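Local coordinates for protein cycloalternan-forming enzyme (Listeria monocytogenes serovar 1/2a, PDB 5F7U) that belongs to the family 31 glycosyl hydrolases and combines a TIM-barrel domain with several beta-sheet domains, including a carbohydrate-binding module, at residues Ile802-Thr807 with Thr827-Pro832. The protein carries 1 engineered substitution. Residues are numbered along the deposited sequence; the frame is centred on the assembly and turned at random. Where two conformers were deposited one is given.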
loop_
_atom_site.group_PDB
_atom_site.type_symbol
_atom_site.label_atom_id
_atom_site.label_comp_id
_atom_site.label_asym_id
_atom_site.label_seq_id
_atom_site.Cartn_x
_atom_site.Cartn_y
_atom_site.Cartn_z
ATOM N N ILE A 802 -4.901 -8.382 -20.971
ATOM C CA ILE A 802 -5.437 -7.246 -20.197
ATOM C C ILE A 802 -6.875 -6.947 -20.626
ATOM O O ILE A 802 -7.083 -6.448 -21.725
ATOM C CB ILE A 802 -4.548 -5.994 -20.364
ATOM C CG1 ILE A 802 -3.110 -6.295 -19.889
ATOM C CG2 ILE A 802 -5.134 -4.788 -19.615
ATOM C CD1 ILE A 802 -2.065 -5.345 -20.471
ATOM N N PRO A 803 -7.868 -7.228 -19.750
ATOM C CA PRO A 803 -9.266 -6.904 -20.092
ATOM C C PRO A 803 -9.518 -5.414 -20.005
ATOM O O PRO A 803 -9.002 -4.738 -19.093
ATOM C CB PRO A 803 -10.082 -7.632 -19.034
ATOM C CG PRO A 803 -9.160 -7.747 -17.862
ATOM C CD PRO A 803 -7.748 -7.820 -18.403
ATOM N N MET A 804 -10.296 -4.903 -20.953
ATOM C CA MET A 804 -10.546 -3.475 -21.065
ATOM C C MET A 804 -11.993 -3.208 -21.461
ATOM O O MET A 804 -12.638 -4.043 -22.087
ATOM C CB MET A 804 -9.601 -2.823 -22.073
ATOM C CG MET A 804 -8.116 -3.061 -21.834
ATOM S SD MET A 804 -7.117 -2.241 -23.086
ATOM C CE MET A 804 -7.612 -3.068 -24.585
ATOM N N ASN A 805 -12.485 -2.041 -21.078
ATOM C CA ASN A 805 -13.810 -1.586 -21.480
ATOM C C ASN A 805 -13.593 -0.385 -22.393
ATOM O O ASN A 805 -13.208 0.679 -21.920
ATOM C CB ASN A 805 -14.638 -1.203 -20.244
ATOM C CG ASN A 805 -16.058 -0.827 -20.603
ATOM O OD1 ASN A 805 -16.564 -1.226 -21.647
ATOM N ND2 ASN A 805 -16.710 -0.056 -19.740
ATOM N N MET A 806 -13.824 -0.579 -23.695
ATOM C CA MET A 806 -13.485 0.425 -24.728
ATOM C C MET A 806 -14.719 0.985 -25.416
ATOM O O MET A 806 -15.767 0.338 -25.452
ATOM C CB MET A 806 -12.565 -0.190 -25.802
ATOM C CG MET A 806 -11.282 -0.809 -25.270
ATOM S SD MET A 806 -10.161 0.365 -24.493
ATOM C CE MET A 806 -8.897 0.507 -25.748
ATOM N N THR A 807 -14.580 2.185 -25.981
ATOM C CA THR A 807 -15.618 2.757 -26.855
ATOM C C THR A 807 -15.441 2.169 -28.259
ATOM O O THR A 807 -14.492 1.418 -28.507
ATOM C CB THR A 807 -15.483 4.282 -26.985
ATOM O OG1 THR A 807 -14.287 4.587 -27.716
ATOM C CG2 THR A 807 -15.454 4.953 -25.613
ATOM N N THR A 827 -12.972 -5.847 -24.229
ATOM C CA THR A 827 -11.787 -5.961 -25.076
ATOM C C THR A 827 -10.676 -6.639 -24.288
ATOM O O THR A 827 -10.584 -6.431 -23.084
ATOM C CB THR A 827 -11.337 -4.569 -25.575
ATOM O OG1 THR A 827 -12.409 -3.959 -26.310
ATOM C CG2 THR A 827 -10.109 -4.641 -26.501
ATOM N N PHE A 828 -9.867 -7.475 -24.946
ATOM C CA PHE A 828 -8.695 -8.051 -24.287
ATOM C C PHE A 828 -7.465 -7.713 -25.102
ATOM O O PHE A 828 -7.344 -8.159 -26.253
ATOM C CB PHE A 828 -8.815 -9.574 -24.115
ATOM C CG PHE A 828 -9.946 -9.988 -23.224
ATOM C CD1 PHE A 828 -11.236 -10.128 -23.740
ATOM C CD2 PHE A 828 -9.729 -10.231 -21.860
ATOM C CE1 PHE A 828 -12.299 -10.480 -22.912
ATOM C CE2 PHE A 828 -10.784 -10.614 -21.038
ATOM C CZ PHE A 828 -12.070 -10.719 -21.564
ATOM N N ARG A 829 -6.581 -6.922 -24.500
ATOM C CA ARG A 829 -5.297 -6.574 -25.089
ATOM C C ARG A 829 -4.311 -7.695 -24.766
ATOM O O ARG A 829 -4.170 -8.080 -23.606
ATOM C CB ARG A 829 -4.824 -5.231 -24.512
ATOM C CG ARG A 829 -3.476 -4.714 -24.993
ATOM C CD ARG A 829 -3.472 -4.262 -26.453
ATOM N NE ARG A 829 -4.221 -3.029 -26.703
ATOM C CZ ARG A 829 -3.765 -1.800 -26.491
ATOM N NH1 ARG A 829 -4.528 -0.755 -26.822
ATOM N NH2 ARG A 829 -2.551 -1.606 -25.966
ATOM N N VAL A 830 -3.636 -8.211 -25.801
ATOM C CA VAL A 830 -2.812 -9.412 -25.699
ATOM C C VAL A 830 -1.435 -9.130 -26.279
ATOM O O VAL A 830 -1.329 -8.654 -27.414
ATOM C CB VAL A 830 -3.465 -10.606 -26.457
ATOM C CG1 VAL A 830 -2.561 -11.841 -26.429
ATOM C CG2 VAL A 830 -4.827 -10.950 -25.828
ATOM N N TYR A 831 -0.398 -9.432 -25.493
ATOM C CA TYR A 831 0.993 -9.360 -25.937
ATOM C C TYR A 831 1.523 -10.788 -25.982
ATOM O O TYR A 831 2.053 -11.281 -24.975
ATOM C CB TYR A 831 1.814 -8.432 -24.999
ATOM C CG TYR A 831 1.288 -7.018 -25.042
ATOM C CD1 TYR A 831 1.707 -6.129 -26.036
ATOM C CD2 TYR A 831 0.340 -6.583 -24.122
ATOM C CE1 TYR A 831 1.205 -4.831 -26.102
ATOM C CE2 TYR A 831 -0.165 -5.287 -24.168
ATOM C CZ TYR A 831 0.268 -4.425 -25.171
ATOM O OH TYR A 831 -0.225 -3.152 -25.240
ATOM N N PRO A 832 1.367 -11.476 -27.145
ATOM C CA PRO A 832 1.673 -12.910 -27.177
ATOM C C PRO A 832 3.138 -13.205 -26.864
ATOM O O PRO A 832 4.043 -12.553 -27.401
ATOM C CB PRO A 832 1.360 -13.320 -28.624
ATOM C CG PRO A 832 0.509 -12.237 -29.187
ATOM C CD PRO A 832 0.926 -10.979 -28.468
#
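Met804 reaches across to two residues of the neighbouring strand at once: its chain is extended as far as SD and then bends (chi3 -63°), which sets CE between Thr827 CG2 and Arg829 CB, 3.5 Å from each. Thr827 meets this methyl with CG2, which lies anti to its own backbone N, while OG1 is turned back beside that N and hydrogen-bonded to the carbonyl of Asn825. In one of its two modelled conformers Met806 crosses Thr827 at about a right angle, with CG 3.5 Å from Thr827 OG1, a contact that is therefore doubtful. Beneath these side chains the two strands run antiparallel, joined by reciprocal backbone hydrogen bonds in the pairs Ile802-Arg829 and Met804-Thr827. Ile802 N to Arg829 O is 2.8 Å, nearly straight at 163° and in the carbonyl plane; Met804 N to Thr827 O is shorter, 2.6 Å, and more bent. Strand 801-806 is an outermost strand of a five-stranded mixed sheet, and 825-830 separates it from strand 874-879. On the face opposite Met804, Thr827 and Arg829, the non-hydrogen-bonded pair Pro803-Phe828 packs CB of the proline 3.7 Å from ring atom CE2, obliquely to the ring; Pro703 and Tyr704 of helix 702-715 also pack against Pro803, and Ile852 against Phe828. On the Met804 face, Arg829 folds at chi2 and chi3 (both 70°), and NH2 donates in the guanidinium plane to Tyr831 OH, 2.9 Å away. NE is bound to Gln877 OE1 and NH2 has a further, weak bond to Ile771 O, so the buried guanidinium is gripped at more than one nitrogen. Ile802 CD1 approaches the edge of the Tyr831 ring near its plane, 4.2 Å from CE2, and Phe879 meets the same ring.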